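Local coordinates for Lmo2812 protein (Listeria monocytogenes EGD-e, PDB 5ZQA), which probably acts as a penicillin-binding serine-type D-Ala-D-Ala carboxypeptidase that trims peptide side chains of peptidoglycan in the cell wall, at residues M67-V72 and A117-S122; E85-V90 and R112-A117; V90-P95 and S162-D167; N213-S218 and D264-M269. All coordinates share one frame; numbering follows the deposited sequence.

Interaction 1 (M67-V72 and A117-S122); sequences MTAFLV and AMLTMS
The flat peptide group joining Thr68 to Ala69 has one face turned to Met118. The CE methyl of Met118 sits over that face, almost directly above Ala69 N, at 3.7 Å. It also stands 3.9 Å from Ala69 CB, so the methyl rests on backbone and side chain together. On the same side of the peptide, Thr68 CG2 meets the sulfur of Met118, with 3.7 Å between CG2 and SD. The Met118 chain runs out extended from the helix and bends only at its last torsion (chi3 77°), which turns CE from the sulfur towards Ala69. Helix 65-77 and helix 111-120 pack here in the buried helical part of a penicillin-binding protein fold. The first begins at the SxxK motif, with Ser62 and Lys65 as the predicted catalytic pair. The second runs out just ahead of Ser122, the predicted active-site serine of the SxN motif. Ser122 itself leaves the helix with positive phi, and its OG is hydrogen-bonded to both Ser62 OG and Lys226 NZ. Leu119 adds a second apolar touch, its CD2 lying 4.0 Å from Ala69 CB. Ala69 CB therefore has the Met118 methyl and a Leu119 methyl against it. Thr68 keeps its methyl in the contact, while OG1 is hydrogen-bonded to the carbonyl of Ala161. Ala127 and Leu130 of helix 124-135 also touch Met118.

Interaction 2 (E85-V90 and R112-A117); sequences EKLDLV and RDLYSA
Leu114 meets two leucines of the opposite segment, one with each branch of its fork. Its CD1 methyl reaches Leu87, 3.8 Å from Leu87 CB. The same CD1 is 3.9 Å from Leu87 CD1, so it touches both the root and one tip of that side chain. The other branch goes to Leu89: Leu114 CD2 and Leu89 CD2 are 3.5 Å apart, a close methyl-to-methyl fit. Leu89 and Leu114 run past each other in opposite directions, whereas Leu87 lies at a slant to Leu114. In Leu114, CG stands anti to the carbonyl carbon (chi1 -67°), which points the fork at segment 85-90. Its methyls part towards Leu87 and Leu89, two residues apart. Lys86 and Asp88 start away from the helix and Leu87 towards it, as in an extended strand. Leu89, just past the strand, starts across the helix, and its methyl end turns in to Leu114. Strand 86-88 pairs antiparallel with strand 108-110, which runs straight into helix 111-120. The contact thus packs one strand of a small two-stranded sheet on the helix that follows its partner. Trp109 of that partner strand touches both Leu89 and Leu114. Helix 124-135 also holds the strand segment, with Thr129 against Leu87 and a salt bridge from Arg133 to Glu85. On the helix, the carboxylate of Asp113 is hydrogen-bonded to the backbone N atoms of Asp204 and Lys205, and Arg112 makes a cation-pi contact with Trp83. Within the helix, Ser116 N bonds to Arg112 O at 2.9 Å and Ala117 N to Asp113 O at 2.9 Å.

Interaction 3 (V90-P95 and S162-D167); sequences VRLDDP and SGLDVD
Leu92 and Leu164 join two irregular loops through little more than one pair of methyl groups. Neither loop has helix or strand here, and Leu92 CD2 lies 4.1 Å from Leu164 CD1. The two side chains stand at about a right angle. Each leucine starts out towards the other segment, so the methyls meet between the two chains. The second branch of Leu164 faces a charged group instead. Leu164 CD2 is 4.4 Å from OD2 of Asp94, a loose approach of a methyl to a carboxylate. Asp94 extends its CG anti to the backbone N (chi1 -173°), which carries the carboxylate towards Leu164. The other oxygen, OD1, is hydrogen-bonded to the backbone N of Ser96. Ala97, further along the same loop, touches both Leu92 and Leu164.

The loop carrying Leu164 is shaped by its own bonds. Ser162 OG accepts the backbone N-H of Leu164 at 3.1 Å, with a nearly straight angle of 165°, and this makes an ST turn. Gly163, inside that turn, takes a positive phi of 96°. Ser162 OG is also hydrogen-bonded to Glu128 OE1, which ties the turn to helix 124-135. The carbonyl of Ser162 is hydrogen-bonded to Lys65 NZ, the predicted proton acceptor. The side chain of Leu164 comes within about 6 Å of those of Ser62 and Lys65, without touching them. Such a partly exposed leucine pair, beside the SxxK residues, is consistent with a place at the rim of the active-site cleft of a penicillin-binding protein.

Interaction 4 (N213-S218 and D264-M269); sequences NDLLGS and DTEKLM
Leu215 reaches helix 258-272 with both its methyls and gives the larger share of the contact. Its CD1 lies against the branched end of Thr265, 3.6 Å from Thr265 CG2 and 3.7 Å from Thr265 CB. The two side chains are set at a slant. Thr265 holds CG2 anti to its backbone N, which places the methyl where Leu215 can meet it. Its OG1 is instead hydrogen-bonded to Arg261 O, one turn back in the helix. The other methyl of Leu215 approaches Glu266 more loosely, with CD2 4.2 Å from Glu266 CG. Only the aliphatic part of Glu266 is used, at the solvent-exposed margin. The C-terminal helix packs on the antiparallel five-stranded sheet of the penicillin-binding fold, and Thr265 touches Val252 and Phe237 on two of its strands. The loop carrying Leu215 leads into strand 222-230 at one edge of that sheet, and Leu222 on this strand touches Leu215 and Met269.

Leu215 is presented by a tight bend. A type I beta turn runs from Asn213 to Leu216. Asn213 OD1 accepts the N-H of Leu215 at 3.0 Å, forming an Asx turn. The bond is bent to 148°, and the donor is tilted 29° from the plane of the amide carbonyl. Just beyond, Ser218 N bonds to Leu215 O at 2.9 Å.

Overall arrangement
Along the chain, helix 65-77 comes first and strand 86-88 follows. Interaction 1 closes the loop from 67-72 to 117-122. Interaction 2 is nested inside it, joining 85-90 to 112-117, and both use helix 111-120 and share Ala117. They also touch, as Tyr115 packs on Ala69 and Val72. Interaction 3 starts at Val90, shared with interaction 2, and runs on to 162-167, so it crosses both earlier loops. All three tie the helical part together, interaction 1 at the predicted active-site Ser122, interaction 3 near Ser62 and Lys65. Interaction 4 follows in series. It joins the loop before strand 222-230 to the C-terminal helix on the five-stranded sheet, its centre about 29 Å from that of interaction 3.

Interaction 1 (M67-V72 and A117-S122)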
loop_
_atom_site.group_PDB
_atom_site.type_symbol
_atom_site.label_atom_id
_atom_site.label_comp_id
_atom_site.label_asym_id
_atom_site.label_seq_id
_atom_site.Cartn_x
_atom_site.Cartn_y
_atom_site.Cartn_z
ATOM N N MET A 67 -1.307 -4.529 3.760
ATOM C CA MET A 67 -1.491 -5.668 4.654
ATOM C C MET A 67 -2.906 -6.209 4.505
ATOM O O MET A 67 -3.113 -7.426 4.509
ATOM C CB MET A 67 -1.227 -5.299 6.116
ATOM C CG MET A 67 -1.549 -6.448 7.085
ATOM S SD MET A 67 -0.591 -7.951 6.792
ATOM C CE MET A 67 0.935 -7.548 7.643
ATOM N N THR A 68 -3.880 -5.314 4.363
ATOM C CA THR A 68 -5.239 -5.767 4.098
ATOM C C THR A 68 -5.295 -6.561 2.786
ATOM O O THR A 68 -5.925 -7.614 2.744
ATOM C CB THR A 68 -6.215 -4.581 4.078
ATOM O OG1 THR A 68 -6.079 -3.885 5.327
ATOM C CG2 THR A 68 -7.684 -5.035 3.910
ATOM N N ALA A 69 -4.618 -6.074 1.742
ATOM C CA ALA A 69 -4.545 -6.803 0.469
ATOM C C ALA A 69 -3.949 -8.193 0.675
ATOM O O ALA A 69 -4.479 -9.182 0.150
ATOM C CB ALA A 69 -3.726 -6.014 -0.564
ATOM N N PHE A 70 -2.854 -8.274 1.428
ATOM C CA PHE A 70 -2.210 -9.560 1.701
ATOM C C PHE A 70 -3.196 -10.541 2.318
ATOM O O PHE A 70 -3.297 -11.690 1.882
ATOM C CB PHE A 70 -0.992 -9.383 2.626
ATOM C CG PHE A 70 -0.204 -10.647 2.827
ATOM C CD1 PHE A 70 0.763 -11.025 1.916
ATOM C CD2 PHE A 70 -0.460 -11.480 3.906
ATOM C CE1 PHE A 70 1.488 -12.197 2.091
ATOM C CE2 PHE A 70 0.256 -12.645 4.081
ATOM C CZ PHE A 70 1.230 -13.000 3.169
ATOM N N LEU A 71 -3.950 -10.072 3.303
ATOM C CA LEU A 71 -4.890 -10.936 3.997
ATOM C C LEU A 71 -6.104 -11.332 3.136
ATOM O O LEU A 71 -6.611 -12.455 3.258
ATOM C CB LEU A 71 -5.333 -10.267 5.304
ATOM C CG LEU A 71 -4.196 -10.280 6.333
ATOM C CD1 LEU A 71 -4.548 -9.431 7.551
ATOM C CD2 LEU A 71 -3.845 -11.702 6.769
ATOM N N VAL A 72 -6.555 -10.440 2.259
ATOM C CA VAL A 72 -7.589 -10.778 1.288
ATOM C C VAL A 72 -7.109 -11.873 0.350
ATOM O O VAL A 72 -7.806 -12.870 0.131
ATOM C CB VAL A 72 -8.008 -9.538 0.479
ATOM C CG1 VAL A 72 -8.841 -9.928 -0.728
ATOM C CG2 VAL A 72 -8.769 -8.566 1.390
ATOM N N ALA A 117 -10.646 -1.176 -5.723
ATOM C CA ALA A 117 -10.834 0.201 -5.255
ATOM C C ALA A 117 -9.848 0.554 -4.144
ATOM O O ALA A 117 -9.264 1.641 -4.134
ATOM C CB ALA A 117 -12.276 0.410 -4.781
ATOM N N MET A 118 -9.652 -0.372 -3.216
ATOM C CA MET A 118 -8.677 -0.175 -2.153
ATOM C C MET A 118 -7.280 0.099 -2.710
ATOM O O MET A 118 -6.619 1.054 -2.300
ATOM C CB MET A 118 -8.683 -1.400 -1.237
ATOM C CG MET A 118 -7.629 -1.390 -0.174
ATOM S SD MET A 118 -7.782 -2.824 0.900
ATOM C CE MET A 118 -7.062 -4.099 -0.137
ATOM N N LEU A 119 -6.827 -0.716 -3.659
ATOM C CA LEU A 119 -5.448 -0.601 -4.136
ATOM C C LEU A 119 -5.248 0.534 -5.137
ATOM O O LEU A 119 -4.187 1.170 -5.146
ATOM C CB LEU A 119 -4.991 -1.920 -4.760
ATOM C CG LEU A 119 -4.715 -3.065 -3.781
ATOM C CD1 LEU A 119 -4.246 -4.275 -4.573
ATOM C CD2 LEU A 119 -3.684 -2.659 -2.740
ATOM N N THR A 120 -6.268 0.798 -5.954
ATOM C CA THR A 120 -6.145 1.731 -7.078
ATOM C C THR A 120 -6.409 3.179 -6.663
ATOM O O THR A 120 -5.558 4.061 -6.858
ATOM C CB THR A 120 -7.109 1.326 -8.219
ATOM O OG1 THR A 120 -6.776 0.009 -8.671
ATOM C CG2 THR A 120 -7.007 2.272 -9.395
ATOM N N MET A 121 -7.571 3.431 -6.068
ATOM C CA MET A 121 -7.938 4.797 -5.681
ATOM C C MET A 121 -7.818 5.059 -4.185
ATOM O O MET A 121 -8.133 6.156 -3.721
ATOM C CB MET A 121 -9.371 5.122 -6.136
ATOM C CG MET A 121 -10.465 4.305 -5.441
ATOM S SD MET A 121 -12.120 4.948 -5.734
ATOM C CE MET A 121 -12.106 6.407 -4.691
ATOM N N SER A 122 -7.372 4.049 -3.440
ATOM C CA SER A 122 -7.147 4.161 -1.999
ATOM C C SER A 122 -8.471 4.379 -1.262
ATOM O O SER A 122 -8.580 5.221 -0.375
ATOM C CB SER A 122 -6.159 5.287 -1.696
ATOM O OG SER A 122 -5.409 4.983 -0.532
#

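Interaction 2 (E85-V90 and R112-A117)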
loop_
_atom_site.group_PDB
_atom_site.type_symbol
_atom_site.label_atom_id
_atom_site.label_comp_id
_atom_site.label_asym_id
_atom_site.label_seq_id
_atom_site.Cartn_x
_atom_site.Cartn_y
_atom_site.Cartn_z
ATOM N N GLU A 85 -18.243 -12.567 -3.823
ATOM C CA GLU A 85 -19.079 -12.179 -2.689
ATOM C C GLU A 85 -19.403 -10.700 -2.800
ATOM O O GLU A 85 -18.543 -9.909 -3.187
ATOM C CB GLU A 85 -18.390 -12.457 -1.358
ATOM C CG GLU A 85 -18.115 -13.918 -1.092
ATOM C CD GLU A 85 -17.559 -14.136 0.294
ATOM O OE1 GLU A 85 -18.034 -13.458 1.231
ATOM O OE2 GLU A 85 -16.648 -14.972 0.439
ATOM N N LYS A 86 -20.633 -10.329 -2.453
ATOM C CA LYS A 86 -21.066 -8.934 -2.517
ATOM C C LYS A 86 -21.176 -8.387 -1.107
ATOM O O LYS A 86 -21.872 -8.952 -0.253
ATOM C CB LYS A 86 -22.404 -8.802 -3.251
ATOM C CG LYS A 86 -22.355 -9.289 -4.692
ATOM C CD LYS A 86 -21.766 -8.222 -5.596
ATOM C CE LYS A 86 -21.445 -8.772 -6.981
ATOM N NZ LYS A 86 -22.640 -9.343 -7.665
ATOM N N LEU A 87 -20.475 -7.285 -0.854
ATOM C CA LEU A 87 -20.425 -6.726 0.480
ATOM C C LEU A 87 -20.923 -5.294 0.468
ATOM O O LEU A 87 -20.850 -4.618 -0.559
ATOM C CB LEU A 87 -19.002 -6.777 1.025
ATOM C CG LEU A 87 -18.330 -8.136 0.987
ATOM C CD1 LEU A 87 -16.904 -7.967 1.489
ATOM C CD2 LEU A 87 -19.095 -9.139 1.834
ATOM N N ASP A 88 -21.403 -4.830 1.614
ATOM C CA ASP A 88 -21.923 -3.472 1.730
ATOM C C ASP A 88 -20.877 -2.556 2.323
ATOM O O ASP A 88 -20.337 -2.844 3.395
ATOM C CB ASP A 88 -23.178 -3.451 2.599
ATOM C CG ASP A 88 -24.280 -4.313 2.034
ATOM O OD1 ASP A 88 -24.638 -4.122 0.855
ATOM O OD2 ASP A 88 -24.772 -5.205 2.760
ATOM N N LEU A 89 -20.596 -1.455 1.624
ATOM C CA LEU A 89 -19.597 -0.495 2.075
ATOM C C LEU A 89 -19.944 0.047 3.451
ATOM O O LEU A 89 -21.082 0.464 3.695
ATOM C CB LEU A 89 -19.471 0.670 1.096
ATOM C CG LEU A 89 -18.699 0.343 -0.174
ATOM C CD1 LEU A 89 -18.841 1.474 -1.178
ATOM C CD2 LEU A 89 -17.228 0.073 0.197
ATOM N N VAL A 90 -18.962 0.029 4.345
ATOM C CA VAL A 90 -19.143 0.601 5.666
ATOM C C VAL A 90 -19.200 2.123 5.529
ATOM O O VAL A 90 -18.613 2.704 4.616
ATOM C CB VAL A 90 -18.009 0.192 6.645
ATOM C CG1 VAL A 90 -17.770 -1.311 6.619
ATOM C CG2 VAL A 90 -16.741 0.933 6.319
ATOM N N ARG A 112 -13.887 -8.517 -5.408
ATOM C CA ARG A 112 -12.959 -8.116 -6.460
ATOM C C ARG A 112 -12.914 -6.598 -6.620
ATOM O O ARG A 112 -11.840 -5.987 -6.614
ATOM C CB ARG A 112 -13.350 -8.770 -7.787
ATOM C CG ARG A 112 -12.675 -8.186 -9.023
ATOM C CD ARG A 112 -11.164 -8.319 -8.991
ATOM N NE ARG A 112 -10.751 -9.719 -9.054
ATOM C CZ ARG A 112 -9.504 -10.143 -8.898
ATOM N NH1 ARG A 112 -8.518 -9.277 -8.662
ATOM N NH2 ARG A 112 -9.251 -11.445 -8.965
ATOM N N ASP A 113 -14.090 -5.984 -6.735
ATOM C CA ASP A 113 -14.138 -4.548 -6.984
ATOM C C ASP A 113 -13.684 -3.755 -5.757
ATOM O O ASP A 113 -13.065 -2.704 -5.895
ATOM C CB ASP A 113 -15.543 -4.111 -7.392
ATOM C CG ASP A 113 -15.875 -4.467 -8.831
ATOM O OD1 ASP A 113 -14.973 -4.887 -9.589
ATOM O OD2 ASP A 113 -17.048 -4.292 -9.212
ATOM N N LEU A 114 -13.978 -4.262 -4.559
ATOM C CA LEU A 114 -13.534 -3.603 -3.332
ATOM C C LEU A 114 -12.014 -3.641 -3.220
ATOM O O LEU A 114 -11.382 -2.642 -2.874
ATOM C CB LEU A 114 -14.170 -4.264 -2.116
ATOM C CG LEU A 114 -15.686 -4.088 -2.015
ATOM C CD1 LEU A 114 -16.220 -5.003 -0.932
ATOM C CD2 LEU A 114 -16.034 -2.640 -1.706
ATOM N N TYR A 115 -11.443 -4.804 -3.510
ATOM C CA TYR A 115 -9.990 -4.971 -3.566
ATOM C C TYR A 115 -9.360 -4.020 -4.592
ATOM O O TYR A 115 -8.378 -3.333 -4.285
ATOM C CB TYR A 115 -9.689 -6.445 -3.866
ATOM C CG TYR A 115 -8.277 -6.789 -4.275
ATOM C CD1 TYR A 115 -7.932 -6.865 -5.617
ATOM C CD2 TYR A 115 -7.319 -7.116 -3.327
ATOM C CE1 TYR A 115 -6.655 -7.200 -6.016
ATOM C CE2 TYR A 115 -6.036 -7.462 -3.714
ATOM C CZ TYR A 115 -5.712 -7.503 -5.060
ATOM O OH TYR A 115 -4.440 -7.847 -5.463
ATOM N N SER A 116 -9.940 -3.937 -5.789
ATOM C CA SER A 116 -9.425 -3.003 -6.788
ATOM C C SER A 116 -9.509 -1.559 -6.304
ATOM O O SER A 116 -8.557 -0.805 -6.468
ATOM C CB SER A 116 -10.184 -3.137 -8.109
ATOM O OG SER A 116 -10.037 -4.442 -8.638
ATOM N N ALA A 117 -10.646 -1.176 -5.723
ATOM C CA ALA A 117 -10.834 0.201 -5.255
ATOM C C ALA A 117 -9.848 0.554 -4.144
ATOM O O ALA A 117 -9.264 1.641 -4.134
ATOM C CB ALA A 117 -12.276 0.410 -4.781
#

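Interaction 3 (V90-P95 and S162-D167)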
loop_
_atom_site.group_PDB
_atom_site.type_symbol
_atom_site.label_atom_id
_atom_site.label_comp_id
_atom_site.label_asym_id
_atom_site.label_seq_id
_atom_site.Cartn_x
_atom_site.Cartn_y
_atom_site.Cartn_z
ATOM N N VAL A 90 -18.962 0.029 4.345
ATOM C CA VAL A 90 -19.143 0.601 5.666
ATOM C C VAL A 90 -19.200 2.123 5.529
ATOM O O VAL A 90 -18.613 2.704 4.616
ATOM C CB VAL A 90 -18.009 0.192 6.645
ATOM C CG1 VAL A 90 -17.770 -1.311 6.619
ATOM C CG2 VAL A 90 -16.741 0.933 6.319
ATOM N N ARG A 91 -19.933 2.768 6.426
ATOM C CA ARG A 91 -19.974 4.226 6.444
ATOM C C ARG A 91 -18.795 4.751 7.242
ATOM O O ARG A 91 -18.511 4.257 8.333
ATOM C CB ARG A 91 -21.288 4.732 7.043
ATOM C CG ARG A 91 -22.478 4.564 6.119
ATOM C CD ARG A 91 -23.774 4.976 6.795
ATOM N NE ARG A 91 -24.879 4.997 5.844
ATOM C CZ ARG A 91 -25.536 3.915 5.438
ATOM N NH1 ARG A 91 -25.198 2.718 5.903
ATOM N NH2 ARG A 91 -26.529 4.031 4.566
ATOM N N LEU A 92 -18.098 5.734 6.685
ATOM C CA LEU A 92 -16.966 6.340 7.371
ATOM C C LEU A 92 -17.436 7.556 8.156
ATOM O O LEU A 92 -18.275 8.313 7.676
ATOM C CB LEU A 92 -15.887 6.745 6.371
ATOM C CG LEU A 92 -15.343 5.654 5.445
ATOM C CD1 LEU A 92 -14.526 6.304 4.341
ATOM C CD2 LEU A 92 -14.502 4.640 6.217
ATOM N N ASP A 93 -16.904 7.757 9.356
ATOM C CA ASP A 93 -17.272 8.954 10.108
ATOM C C ASP A 93 -16.316 10.111 9.812
ATOM O O ASP A 93 -16.567 11.245 10.208
ATOM C CB ASP A 93 -17.331 8.663 11.609
ATOM C CG ASP A 93 -16.096 7.954 12.121
ATOM O OD1 ASP A 93 -15.037 8.026 11.460
ATOM O OD2 ASP A 93 -16.192 7.315 13.193
ATOM N N ASP A 94 -15.226 9.819 9.108
ATOM C CA ASP A 94 -14.284 10.853 8.688
ATOM C C ASP A 94 -14.687 11.405 7.325
ATOM O O ASP A 94 -14.588 10.707 6.317
ATOM C CB ASP A 94 -12.855 10.300 8.634
ATOM C CG ASP A 94 -11.805 11.380 8.364
ATOM O OD1 ASP A 94 -12.158 12.505 7.941
ATOM O OD2 ASP A 94 -10.606 11.093 8.572
ATOM N N PRO A 95 -15.125 12.673 7.297
ATOM C CA PRO A 95 -15.570 13.389 6.094
ATOM C C PRO A 95 -14.502 13.534 5.014
ATOM O O PRO A 95 -14.828 13.505 3.826
ATOM C CB PRO A 95 -15.953 14.772 6.637
ATOM C CG PRO A 95 -15.273 14.891 7.955
ATOM C CD PRO A 95 -15.238 13.507 8.506
ATOM N N SER A 162 -7.952 0.190 6.768
ATOM C CA SER A 162 -7.706 1.274 5.830
ATOM C C SER A 162 -6.414 2.030 6.095
ATOM O O SER A 162 -5.800 2.587 5.180
ATOM C CB SER A 162 -8.870 2.263 5.868
ATOM O OG SER A 162 -9.030 2.793 7.176
ATOM N N GLY A 163 -6.029 2.081 7.361
ATOM C CA GLY A 163 -4.950 2.956 7.775
ATOM C C GLY A 163 -5.450 4.281 8.329
ATOM O O GLY A 163 -4.647 5.135 8.693
ATOM N N LEU A 164 -6.766 4.477 8.367
ATOM C CA LEU A 164 -7.317 5.653 9.030
ATOM C C LEU A 164 -7.035 5.540 10.521
ATOM O O LEU A 164 -7.060 4.442 11.067
ATOM C CB LEU A 164 -8.819 5.772 8.779
ATOM C CG LEU A 164 -9.263 6.142 7.362
ATOM C CD1 LEU A 164 -10.784 6.140 7.266
ATOM C CD2 LEU A 164 -8.710 7.501 6.961
ATOM N N ASP A 165 -6.777 6.669 11.175
ATOM C CA ASP A 165 -6.569 6.675 12.629
ATOM C C ASP A 165 -7.784 6.115 13.357
ATOM O O ASP A 165 -8.927 6.279 12.909
ATOM C CB ASP A 165 -6.310 8.092 13.156
ATOM C CG ASP A 165 -4.938 8.644 12.798
ATOM O OD1 ASP A 165 -4.066 7.914 12.280
ATOM O OD2 ASP A 165 -4.723 9.855 13.054
ATOM N N VAL A 166 -7.532 5.481 14.496
ATOM C CA VAL A 166 -8.588 4.988 15.363
ATOM C C VAL A 166 -8.362 5.519 16.769
ATOM O O VAL A 166 -7.361 5.175 17.404
ATOM C CB VAL A 166 -8.623 3.453 15.414
ATOM C CG1 VAL A 166 -9.704 2.985 16.383
ATOM C CG2 VAL A 166 -8.844 2.876 14.028
ATOM N N ASP A 167 -9.276 6.363 17.243
ATOM C CA ASP A 167 -9.202 6.898 18.605
ATOM C C ASP A 167 -7.835 7.480 18.944
ATOM O O ASP A 167 -7.289 7.225 20.022
ATOM C CB ASP A 167 -9.559 5.814 19.619
ATOM C CG ASP A 167 -11.023 5.444 19.579
ATOM O OD1 ASP A 167 -11.861 6.359 19.431
ATOM O OD2 ASP A 167 -11.335 4.239 19.695
#

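Interaction 4 (N213-S218 and D264-M269)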
loop_
_atom_site.group_PDB
_atom_site.type_symbol
_atom_site.label_atom_id
_atom_site.label_comp_id
_atom_site.label_asym_id
_atom_site.label_seq_id
_atom_site.Cartn_x
_atom_site.Cartn_y
_atom_site.Cartn_z
ATOM N N ASN A 213 -1.208 6.173 -8.494
ATOM C CA ASN A 213 0.208 6.032 -8.846
ATOM C C ASN A 213 0.524 6.755 -10.146
ATOM O O ASN A 213 0.352 6.200 -11.234
ATOM C CB ASN A 213 0.585 4.550 -8.959
ATOM C CG ASN A 213 2.065 4.336 -9.255
ATOM O OD1 ASN A 213 2.808 5.277 -9.567
ATOM N ND2 ASN A 213 2.499 3.084 -9.165
ATOM N N ASP A 214 1.020 7.981 -10.027
ATOM C CA ASP A 214 1.278 8.814 -11.202
ATOM C C ASP A 214 2.507 8.392 -12.007
ATOM O O ASP A 214 2.742 8.929 -13.085
ATOM C CB ASP A 214 1.434 10.279 -10.787
ATOM C CG ASP A 214 0.133 10.892 -10.291
ATOM O OD1 ASP A 214 -0.949 10.347 -10.599
ATOM O OD2 ASP A 214 0.192 11.931 -9.602
ATOM N N LEU A 215 3.303 7.454 -11.500
ATOM C CA LEU A 215 4.522 7.059 -12.208
ATOM C C LEU A 215 4.334 5.881 -13.155
ATOM O O LEU A 215 5.273 5.485 -13.845
ATOM C CB LEU A 215 5.638 6.723 -11.214
ATOM C CG LEU A 215 6.271 7.908 -10.490
ATOM C CD1 LEU A 215 7.273 7.380 -9.455
ATOM C CD2 LEU A 215 6.969 8.834 -11.476
ATOM N N LEU A 216 3.139 5.299 -13.175
ATOM C CA LEU A 216 2.868 4.232 -14.124
ATOM C C LEU A 216 3.007 4.773 -15.544
ATOM O O LEU A 216 2.382 5.772 -15.894
ATOM C CB LEU A 216 1.471 3.642 -13.900
ATOM C CG LEU A 216 1.281 2.911 -12.571
ATOM C CD1 LEU A 216 -0.205 2.601 -12.366
ATOM C CD2 LEU A 216 2.114 1.630 -12.504
ATOM N N GLY A 217 3.848 4.119 -16.344
ATOM C CA GLY A 217 4.105 4.562 -17.705
ATOM C C GLY A 217 5.180 5.632 -17.817
ATOM O O GLY A 217 5.524 6.054 -18.926
ATOM N N SER A 218 5.711 6.073 -16.677
ATOM C CA SER A 218 6.760 7.097 -16.656
ATOM C C SER A 218 8.134 6.545 -16.292
ATOM O O SER A 218 9.166 7.103 -16.669
ATOM C CB SER A 218 6.389 8.204 -15.677
ATOM O OG SER A 218 5.262 8.919 -16.149
ATOM N N ASP A 264 11.045 12.038 -5.690
ATOM C CA ASP A 264 11.934 11.258 -4.825
ATOM C C ASP A 264 12.053 9.820 -5.321
ATOM O O ASP A 264 13.143 9.245 -5.311
ATOM C CB ASP A 264 11.440 11.218 -3.369
ATOM C CG ASP A 264 11.516 12.563 -2.659
ATOM O OD1 ASP A 264 12.204 13.492 -3.139
ATOM O OD2 ASP A 264 10.872 12.672 -1.590
ATOM N N THR A 265 10.925 9.232 -5.714
ATOM C CA THR A 265 10.919 7.861 -6.198
ATOM C C THR A 265 11.748 7.718 -7.468
ATOM O O THR A 265 12.446 6.720 -7.638
ATOM C CB THR A 265 9.483 7.370 -6.433
ATOM O OG1 THR A 265 8.800 7.376 -5.181
ATOM C CG2 THR A 265 9.453 5.948 -6.992
ATOM N N GLU A 266 11.711 8.726 -8.342
ATOM C CA GLU A 266 12.557 8.692 -9.542
ATOM C C GLU A 266 14.036 8.582 -9.170
ATOM O O GLU A 266 14.772 7.791 -9.758
ATOM C CB GLU A 266 12.340 9.932 -10.412
ATOM C CG GLU A 266 11.012 9.972 -11.142
ATOM C CD GLU A 266 10.893 11.211 -12.020
ATOM O OE1 GLU A 266 11.590 11.283 -13.054
ATOM O OE2 GLU A 266 10.119 12.123 -11.663
ATOM N N LYS A 267 14.459 9.377 -8.192
ATOM C CA LYS A 267 15.845 9.362 -7.736
ATOM C C LYS A 267 16.217 8.012 -7.126
ATOM O O LYS A 267 17.310 7.495 -7.357
ATOM C CB LYS A 267 16.073 10.480 -6.728
ATOM C CG LYS A 267 16.071 11.862 -7.356
ATOM C CD LYS A 267 16.180 12.904 -6.274
ATOM C CE LYS A 267 16.203 14.315 -6.843
ATOM N NZ LYS A 267 16.007 15.278 -5.724
ATOM N N LEU A 268 15.294 7.430 -6.362
ATOM C CA LEU A 268 15.559 6.145 -5.720
ATOM C C LEU A 268 15.630 5.014 -6.740
ATOM O O LEU A 268 16.462 4.102 -6.612
ATOM C CB LEU A 268 14.486 5.836 -4.662
ATOM C CG LEU A 268 14.526 6.740 -3.424
ATOM C CD1 LEU A 268 13.248 6.580 -2.621
ATOM C CD2 LEU A 268 15.735 6.411 -2.553
ATOM N N MET A 269 14.778 5.072 -7.762
ATOM C CA MET A 269 14.790 4.044 -8.797
ATOM C C MET A 269 16.092 4.115 -9.601
ATOM O O MET A 269 16.641 3.077 -9.983
ATOM C CB MET A 269 13.555 4.180 -9.703
ATOM C CG MET A 269 12.258 3.681 -9.046
ATOM S SD MET A 269 12.412 1.937 -8.573
ATOM C CE MET A 269 10.862 1.628 -7.715
#